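Local coordinates for centrosomal protein of 192 kDa (Homo sapiens, PDB 6FVI) that is required for mitotic centrosome maturation and bipolar spindle assembly and probably regulates centriole duplication, acting as a centrosomal scaffold that activates AURKA and PLK1, at residues A[14-17]-A[18-21]. Sequence-based numbering, arbitrary orientation.
Sequences TKPP and STKV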
# COMPACT_ATOMS: atom_id res chain seq x y z
N THR A 14 23.92 0.52 5.43
CA THR A 14 23.44 1.77 4.87
C THR A 14 22.29 1.50 3.92
O THR A 14 22.19 0.44 3.31
CB THR A 14 24.54 2.53 4.14
OG1 THR A 14 25.06 1.78 3.08
CG2 THR A 14 25.60 2.94 5.05
N LYS A 15 21.42 2.49 3.82
CA LYS A 15 20.28 2.45 2.87
C LYS A 15 20.76 2.87 1.52
O LYS A 15 21.15 4.02 1.33
CB LYS A 15 19.18 3.37 3.31
CG LYS A 15 18.46 2.90 4.55
CD LYS A 15 17.17 3.68 4.72
CE LYS A 15 16.43 3.30 5.98
NZ LYS A 15 15.00 3.71 5.86
N PRO A 16 20.66 1.97 0.54
CA PRO A 16 21.22 2.28 -0.77
C PRO A 16 20.22 3.03 -1.64
O PRO A 16 19.03 3.15 -1.28
CB PRO A 16 21.52 0.90 -1.34
CG PRO A 16 20.50 0.01 -0.71
CD PRO A 16 20.21 0.56 0.64
N PRO A 17 20.64 3.47 -2.83
CA PRO A 17 19.75 4.27 -3.68
C PRO A 17 18.49 3.54 -4.13
O PRO A 17 17.49 4.17 -4.48
CB PRO A 17 20.63 4.66 -4.87
CG PRO A 17 22.02 4.55 -4.38
CD PRO A 17 22.04 3.48 -3.32
N SER A 18 18.51 2.21 -4.12
CA SER A 18 17.34 1.41 -4.44
C SER A 18 16.19 1.59 -3.45
O SER A 18 15.08 1.14 -3.71
CB SER A 18 17.76 -0.06 -4.55
OG SER A 18 18.62 -0.40 -3.49
N THR A 19 16.45 2.26 -2.32
CA THR A 19 15.40 2.59 -1.37
C THR A 19 14.77 3.95 -1.58
O THR A 19 13.87 4.29 -0.86
CB THR A 19 15.89 2.50 0.08
OG1 THR A 19 16.92 3.46 0.34
CG2 THR A 19 16.38 1.09 0.40
N LYS A 20 15.17 4.68 -2.63
CA LYS A 20 14.74 6.07 -2.85
C LYS A 20 13.38 6.24 -3.56
O LYS A 20 13.09 7.24 -4.22
CB LYS A 20 15.81 6.84 -3.63
CG LYS A 20 17.11 7.04 -2.85
CD LYS A 20 18.15 7.81 -3.66
CE LYS A 20 17.75 9.26 -3.83
NZ LYS A 20 18.68 10.01 -4.72
N VAL A 21 12.51 5.27 -3.37
CA VAL A 21 11.18 5.28 -3.95
C VAL A 21 10.24 5.43 -2.79
O VAL A 21 10.39 4.72 -1.80
CB VAL A 21 10.92 4.00 -4.73
CG1 VAL A 21 9.60 4.10 -5.42
CG2 VAL A 21 12.06 3.73 -5.68
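P16 and T19 close a single turn of 3-10 helix that leads into strand 21-23 of PapD-like (ASH) domain 7 of Cep192. Two backbone hydrogen bonds define the turn: T19 N donates to P16 O (2.9 Å), and K20 N follows with a bond to P17 O (3.0 Å). The hydroxyl of T19 adds a third bond, OG1 donating to the same P16 O at 2.7 Å. It lies in the carbonyl plane with a C=O...O angle of 159°, whereas T19 N sits above that plane, so one oxygen takes both donors from different directions. A chi1 of 64° tucks OG1 over its own backbone, pointing it back at P16 O. With an alanine in place of T19, which has neither OG1 nor CG2, P16 O would probably keep only its bond from the backbone N-H, and the P16 ring would lose the methyl contact at CD.

Van der Waals contacts flank this grip. T19 CG2 meets P16 CD at 3.9 Å, their side chains crossing nearly at right angles, and M127 packs against both P16 and S18. On P16, the ring atom CG lies 3.4 Å from S18 OG.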